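PDB 6BFI: VIN1, which binds actin filaments as a member of the vinculin/alpha-catenin family and may play a role in cell-cell adhesion. Local coordinates for residues H671-D682 against V695-S706. Sequence-based numbering, arbitrary orientation.
Sequences HHAAASVFREAD and VKQMARKMAMMS
Asp-682 OD1 is gripped by two cations: Lys-696 NZ reaches it across the contact at 3.0 Å, on the lone pair turned away from OD2, and Arg-659 of helix 649-659 forms a second salt bridge. The lysine gets there by running fully extended beyond CG, its CG passing Phe-678 CD1 at 3.9 Å on an oblique line. With CG anti to the backbone N (chi1 180°), the Phe-678 ring reaches the lysine chain; Ala-699 CB lies near the ring plane at the edge and meets Phe-678 CB at 3.6 Å. One turn before Phe-678, the helices come close at Ala-674 and Ala-699: Ala-674 CB sits 3.8 Å from Met-702 CB, and Ala-699 CB packs against Ala-674 O. On the flank facing helix 786-817, Val-677 and Val-695 cross at about a right angle, CG1 to CG1 at 3.5 Å, and Ala-681 CB abuts the same Val-695 methyl. At the far end Ser-706 OG rests 3.5 Å from His-671 CB and hydrogen-bonds Asn-668, while the imidazole CD2 approaches Ala-703 CB. The axes, 8.3 Å apart and 168° between directions, make this an antiparallel pair of neighbouring helices in a vinculin-family helical bundle. Small alanines at the nearest approach are consistent with the close spacing, and the lysine's aliphatic chain lies against the Phe-678 ring while its ammonium, with Arg-659, probably offsets the aspartate's charge.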
ATOM      1  N   HIS A 671      10.858  15.172 -19.518  1.00 56.79           N
ATOM      2  CA  HIS A 671      12.297  15.287 -19.310  1.00 54.76           C
ATOM      3  C   HIS A 671      12.630  15.412 -17.831  1.00 55.71           C
ATOM      4  O   HIS A 671      13.634  14.865 -17.368  1.00 58.54           O
ATOM      5  CB  HIS A 671      12.846  16.486 -20.084  1.00 54.81           C
ATOM      6  CG  HIS A 671      14.340  16.577 -20.082  1.00 62.74           C
ATOM      7  ND1 HIS A 671      15.065  16.921 -18.961  1.00 66.49           N
ATOM      8  CD2 HIS A 671      15.246  16.373 -21.067  1.00 68.23           C
ATOM      9  CE1 HIS A 671      16.353  16.922 -19.256  1.00 69.66           C
ATOM     10  NE2 HIS A 671      16.490  16.593 -20.528  1.00 71.81           N
ATOM     11  N   HIS A 672      11.803  16.131 -17.071  1.00 59.08           N
ATOM     12  CA  HIS A 672      12.041  16.242 -15.635  1.00 60.73           C
ATOM     13  C   HIS A 672      11.901  14.892 -14.943  1.00 61.83           C
ATOM     14  O   HIS A 672      12.732  14.536 -14.098  1.00 64.49           O
ATOM     15  CB  HIS A 672      11.086  17.264 -15.021  1.00 60.90           C
ATOM     16  CG  HIS A 672      11.529  18.683 -15.195  1.00 63.71           C
ATOM     17  ND1 HIS A 672      12.048  19.432 -14.161  1.00 62.91           N
ATOM     18  CD2 HIS A 672      11.535  19.490 -16.282  1.00 65.19           C
ATOM     19  CE1 HIS A 672      12.350  20.640 -14.602  1.00 63.55           C
ATOM     20  NE2 HIS A 672      12.050  20.701 -15.886  1.00 65.48           N
ATOM     21  N   ALA A 673      10.863  14.122 -15.286  1.00 59.54           N
ATOM     22  CA  ALA A 673      10.700  12.802 -14.677  1.00 58.44           C
ATOM     23  C   ALA A 673      11.866  11.885 -15.035  1.00 57.58           C
ATOM     24  O   ALA A 673      12.427  11.193 -14.171  1.00 63.15           O
ATOM     25  CB  ALA A 673       9.370  12.183 -15.110  1.00 55.55           C
ATOM     26  N   ALA A 674      12.251  11.880 -16.315  1.00 55.40           N
ATOM     27  CA  ALA A 674      13.411  11.105 -16.740  1.00 56.38           C
ATOM     28  C   ALA A 674      14.683  11.556 -16.034  1.00 59.24           C
ATOM     29  O   ALA A 674      15.577  10.740 -15.786  1.00 62.56           O
ATOM     30  CB  ALA A 674      13.579  11.198 -18.258  1.00 53.64           C
ATOM     31  N   ALA A 675      14.784  12.845 -15.700  1.00 60.17           N
ATOM     32  CA  ALA A 675      15.947  13.348 -14.979  1.00 60.19           C
ATOM     33  C   ALA A 675      15.945  12.919 -13.521  1.00 57.29           C
ATOM     34  O   ALA A 675      17.015  12.663 -12.958  1.00 47.75           O
ATOM     35  CB  ALA A 675      16.006  14.873 -15.069  1.00 49.40           C
ATOM     36  N   SER A 676      14.767  12.825 -12.897  1.00 54.55           N
ATOM     37  CA  SER A 676      14.706  12.287 -11.543  1.00 55.44           C
ATOM     38  C   SER A 676      15.109  10.820 -11.522  1.00 51.48           C
ATOM     39  O   SER A 676      15.805  10.376 -10.602  1.00 48.96           O
ATOM     40  CB  SER A 676      13.303  12.466 -10.962  1.00 59.07           C
ATOM     41  OG  SER A 676      12.364  11.645 -11.636  1.00 63.90           O
ATOM     42  N   VAL A 677      14.689  10.051 -12.529  1.00 53.56           N
ATOM     43  CA  VAL A 677      15.091   8.646 -12.585  1.00 49.79           C
ATOM     44  C   VAL A 677      16.591   8.529 -12.833  1.00 55.13           C
ATOM     45  O   VAL A 677      17.305   7.812 -12.115  1.00 57.20           O
ATOM     46  CB  VAL A 677      14.282   7.898 -13.658  1.00 47.01           C
ATOM     47  CG1 VAL A 677      14.924   6.567 -13.964  1.00 44.43           C
ATOM     48  CG2 VAL A 677      12.860   7.701 -13.188  1.00 43.59           C
ATOM     49  N   PHE A 678      17.090   9.227 -13.858  1.00 57.18           N
ATOM     50  CA  PHE A 678      18.514   9.190 -14.173  1.00 60.85           C
ATOM     51  C   PHE A 678      19.354   9.609 -12.976  1.00 62.14           C
ATOM     52  O   PHE A 678      20.423   9.040 -12.727  1.00 63.51           O
ATOM     53  CB  PHE A 678      18.807  10.090 -15.375  1.00 61.59           C
ATOM     54  CG  PHE A 678      20.257  10.126 -15.770  1.00 61.74           C
ATOM     55  CD1 PHE A 678      20.775   9.178 -16.636  1.00 61.53           C
ATOM     56  CD2 PHE A 678      21.100  11.110 -15.280  1.00 61.34           C
ATOM     57  CE1 PHE A 678      22.110   9.208 -17.001  1.00 61.63           C
ATOM     58  CE2 PHE A 678      22.433  11.144 -15.641  1.00 63.13           C
ATOM     59  CZ  PHE A 678      22.937  10.191 -16.504  1.00 63.75           C
ATOM     60  N   ARG A 679      18.885  10.599 -12.217  1.00 63.16           N
ATOM     61  CA  ARG A 679      19.631  11.048 -11.050  1.00 65.86           C
ATOM     62  C   ARG A 679      19.546  10.042  -9.912  1.00 63.15           C
ATOM     63  O   ARG A 679      20.506   9.891  -9.150  1.00 64.99           O
ATOM     64  CB  ARG A 679      19.117  12.412 -10.599  1.00 70.76           C
ATOM     65  CG  ARG A 679      20.080  13.173  -9.719  1.00 82.04           C
ATOM     66  CD  ARG A 679      19.784  14.661  -9.758  1.00 91.12           C
ATOM     67  NE  ARG A 679      19.864  15.209 -11.112  1.00 96.55           N
ATOM     68  CZ  ARG A 679      18.808  15.520 -11.860  1.00 95.40           C
ATOM     69  NH1 ARG A 679      17.583  15.340 -11.385  1.00 95.13           N
ATOM     70  NH2 ARG A 679      18.976  16.010 -13.082  1.00 95.26           N
ATOM     71  N   GLU A 680      18.414   9.347  -9.779  1.00 56.97           N
ATOM     72  CA  GLU A 680      18.318   8.298  -8.770  1.00 58.18           C
ATOM     73  C   GLU A 680      19.294   7.166  -9.062  1.00 60.85           C
ATOM     74  O   GLU A 680      19.966   6.663  -8.154  1.00 60.93           O
ATOM     75  CB  GLU A 680      16.885   7.764  -8.695  1.00 57.06           C
ATOM     76  CG  GLU A 680      16.683   6.651  -7.674  1.00 56.47           C
ATOM     77  CD  GLU A 680      16.821   7.136  -6.244  1.00 61.91           C
ATOM     78  OE1 GLU A 680      16.583   8.337  -5.995  1.00 63.42           O
ATOM     79  OE2 GLU A 680      17.171   6.315  -5.369  1.00 67.27           O
ATOM     80  N   ALA A 681      19.397   6.759 -10.327  1.00 60.42           N
ATOM     81  CA  ALA A 681      20.297   5.670 -10.686  1.00 61.80           C
ATOM     82  C   ALA A 681      21.747   6.113 -10.843  1.00 65.87           C
ATOM     83  O   ALA A 681      22.639   5.256 -10.845  1.00 65.98           O
ATOM     84  CB  ALA A 681      19.823   5.005 -11.981  1.00 60.69           C
ATOM     85  N   ASP A 682      22.010   7.417 -10.955  1.00 66.61           N
ATOM     86  CA  ASP A 682      23.356   7.887 -11.266  1.00 68.77           C
ATOM     87  C   ASP A 682      24.292   7.802 -10.069  1.00 72.65           C
ATOM     88  O   ASP A 682      25.510   7.694 -10.251  1.00 75.44           O
ATOM     89  CB  ASP A 682      23.306   9.324 -11.790  1.00 67.60           C
ATOM     90  CG  ASP A 682      24.629   9.778 -12.383  1.00 71.74           C
ATOM     91  OD1 ASP A 682      25.330   8.941 -12.991  1.00 69.14           O
ATOM     92  OD2 ASP A 682      24.970  10.972 -12.240  1.00 77.79           O
ATOM     93  N   VAL A 695      18.055   1.016 -16.127  1.00 76.93           N
ATOM     94  CA  VAL A 695      17.301   2.184 -15.684  1.00 71.86           C
ATOM     95  C   VAL A 695      17.870   3.460 -16.296  1.00 69.25           C
ATOM     96  O   VAL A 695      17.120   4.342 -16.729  1.00 68.36           O
ATOM     97  CB  VAL A 695      17.276   2.247 -14.149  1.00 68.50           C
ATOM     98  CG1 VAL A 695      16.688   3.554 -13.703  1.00 66.99           C
ATOM     99  CG2 VAL A 695      16.463   1.090 -13.590  1.00 67.56           C
ATOM    100  N   LYS A 696      19.199   3.583 -16.342  1.00 72.16           N
ATOM    101  CA  LYS A 696      19.809   4.747 -16.979  1.00 69.66           C
ATOM    102  C   LYS A 696      19.443   4.813 -18.456  1.00 65.19           C
ATOM    103  O   LYS A 696      19.060   5.874 -18.968  1.00 63.60           O
ATOM    104  CB  LYS A 696      21.326   4.713 -16.801  1.00 74.77           C
ATOM    105  CG  LYS A 696      21.839   5.525 -15.624  1.00 76.86           C
ATOM    106  CD  LYS A 696      23.354   5.453 -15.538  1.00 82.75           C
ATOM    107  CE  LYS A 696      23.896   6.391 -14.477  1.00 88.17           C
ATOM    108  NZ  LYS A 696      25.379   6.299 -14.352  1.00 95.26           N
ATOM    109  N   GLN A 697      19.550   3.680 -19.157  1.00 66.86           N
ATOM    110  CA  GLN A 697      19.151   3.639 -20.561  1.00 67.40           C
ATOM    111  C   GLN A 697      17.693   4.050 -20.731  1.00 66.49           C
ATOM    112  O   GLN A 697      17.353   4.806 -21.651  1.00 66.66           O
ATOM    113  CB  GLN A 697      19.389   2.237 -21.125  1.00 69.23           C
ATOM    114  CG  GLN A 697      19.140   2.098 -22.619  1.00 74.90           C
ATOM    115  CD  GLN A 697      20.336   2.505 -23.463  1.00 82.57           C
ATOM    116  OE1 GLN A 697      21.156   3.330 -23.053  1.00 83.92           O
ATOM    117  NE2 GLN A 697      20.446   1.919 -24.649  1.00 85.96           N
ATOM    118  N   MET A 698      16.819   3.575 -19.839  1.00 65.44           N
ATOM    119  CA  MET A 698      15.408   3.935 -19.917  1.00 65.29           C
ATOM    120  C   MET A 698      15.205   5.430 -19.703  1.00 62.04           C
ATOM    121  O   MET A 698      14.346   6.046 -20.344  1.00 58.86           O
ATOM    122  CB  MET A 698      14.608   3.129 -18.894  1.00 68.41           C
ATOM    123  CG  MET A 698      13.102   3.247 -19.048  1.00 72.56           C
ATOM    124  SD  MET A 698      12.209   2.165 -17.915  1.00 77.95           S
ATOM    125  CE  MET A 698      13.084   0.622 -18.168  1.00 77.03           C
ATOM    126  N   ALA A 699      15.990   6.030 -18.805  1.00 61.30           N
ATOM    127  CA  ALA A 699      15.905   7.473 -18.597  1.00 59.51           C
ATOM    128  C   ALA A 699      16.325   8.232 -19.851  1.00 58.72           C
ATOM    129  O   ALA A 699      15.650   9.181 -20.269  1.00 57.96           O
ATOM    130  CB  ALA A 699      16.765   7.884 -17.403  1.00 56.35           C
ATOM    131  N   ARG A 700      17.442   7.824 -20.464  1.00 57.80           N
ATOM    132  CA  ARG A 700      17.875   8.444 -21.714  1.00 57.89           C
ATOM    133  C   ARG A 700      16.777   8.370 -22.769  1.00 56.52           C
ATOM    134  O   ARG A 700      16.415   9.381 -23.388  1.00 54.43           O
ATOM    135  CB  ARG A 700      19.150   7.763 -22.220  1.00 60.08           C
ATOM    136  CG  ARG A 700      20.320   7.779 -21.248  1.00 59.80           C
ATOM    137  CD  ARG A 700      21.525   7.059 -21.838  1.00 63.54           C
ATOM    138  NE  ARG A 700      22.611   6.906 -20.872  1.00 70.14           N
ATOM    139  CZ  ARG A 700      22.979   5.750 -20.330  1.00 73.07           C
ATOM    140  NH1 ARG A 700      22.356   4.628 -20.660  1.00 72.26           N
ATOM    141  NH2 ARG A 700      23.980   5.714 -19.460  1.00 75.93           N
ATOM    142  N   LYS A 701      16.223   7.170 -22.972  1.00 58.02           N
ATOM    143  CA  LYS A 701      15.161   6.995 -23.956  1.00 54.64           C
ATOM    144  C   LYS A 701      13.957   7.876 -23.644  1.00 51.40           C
ATOM    145  O   LYS A 701      13.355   8.459 -24.555  1.00 55.27           O
ATOM    146  CB  LYS A 701      14.750   5.524 -24.017  1.00 55.37           C
ATOM    147  CG  LYS A 701      15.845   4.593 -24.526  1.00 58.31           C
ATOM    148  CD  LYS A 701      15.411   3.138 -24.437  1.00 59.90           C
ATOM    149  CE  LYS A 701      16.447   2.207 -25.043  1.00 63.26           C
ATOM    150  NZ  LYS A 701      16.656   2.477 -26.490  1.00 66.30           N
ATOM    151  N   MET A 702      13.598   8.000 -22.364  1.00 50.68           N
ATOM    152  CA  MET A 702      12.439   8.813 -22.003  1.00 53.18           C
ATOM    153  C   MET A 702      12.695  10.292 -22.272  1.00 55.79           C
ATOM    154  O   MET A 702      11.781  11.023 -22.679  1.00 55.29           O
ATOM    155  CB  MET A 702      12.071   8.583 -20.537  1.00 53.03           C
ATOM    156  CG  MET A 702      10.794   9.285 -20.100  1.00 57.52           C
ATOM    157  SD  MET A 702       9.286   8.594 -20.830  1.00 61.27           S
ATOM    158  CE  MET A 702       9.190   7.013 -19.991  1.00 54.32           C
ATOM    159  N   ALA A 703      13.933  10.751 -22.050  1.00 53.01           N
ATOM    160  CA  ALA A 703      14.287  12.119 -22.416  1.00 54.75           C
ATOM    161  C   ALA A 703      14.175  12.330 -23.922  1.00 56.99           C
ATOM    162  O   ALA A 703      13.680  13.372 -24.381  1.00 60.73           O
ATOM    163  CB  ALA A 703      15.700  12.446 -21.932  1.00 57.61           C
ATOM    164  N   MET A 704      14.626  11.347 -24.709  1.00 58.40           N
ATOM    165  CA  MET A 704      14.450  11.436 -26.155  1.00 62.62           C
ATOM    166  C   MET A 704      12.974  11.526 -26.523  1.00 63.92           C
ATOM    167  O   MET A 704      12.597  12.291 -27.422  1.00 63.56           O
ATOM    168  CB  MET A 704      15.105  10.242 -26.847  1.00 69.37           C
ATOM    169  CG  MET A 704      16.604  10.161 -26.636  1.00 76.53           C
ATOM    170  SD  MET A 704      17.416  11.738 -26.950  1.00 87.12           S
ATOM    171  CE  MET A 704      17.070  11.974 -28.691  1.00 90.30           C
ATOM    172  N   MET A 705      12.121  10.758 -25.835  1.00 59.13           N
ATOM    173  CA  MET A 705      10.685  10.859 -26.080  1.00 59.80           C
ATOM    174  C   MET A 705      10.186  12.268 -25.799  1.00 58.24           C
ATOM    175  O   MET A 705       9.426  12.835 -26.591  1.00 57.97           O
ATOM    176  CB  MET A 705       9.906   9.850 -25.233  1.00 62.49           C
ATOM    177  CG  MET A 705       8.399  10.116 -25.281  1.00 66.22           C
ATOM    178  SD  MET A 705       7.339   8.989 -24.354  1.00 66.02           S
ATOM    179  CE  MET A 705       7.687   7.449 -25.186  1.00 60.06           C
ATOM    180  N   SER A 706      10.600  12.848 -24.669  1.00 58.25           N
ATOM    181  CA  SER A 706      10.230  14.228 -24.370  1.00 64.25           C
ATOM    182  C   SER A 706      10.585  15.150 -25.530  1.00 70.04           C
ATOM    183  O   SER A 706       9.750  15.940 -25.998  1.00 71.45           O
ATOM    184  CB  SER A 706      10.922  14.688 -23.086  1.00 68.40           C
ATOM    185  OG  SER A 706      10.713  16.072 -22.861  1.00 73.84           O
TER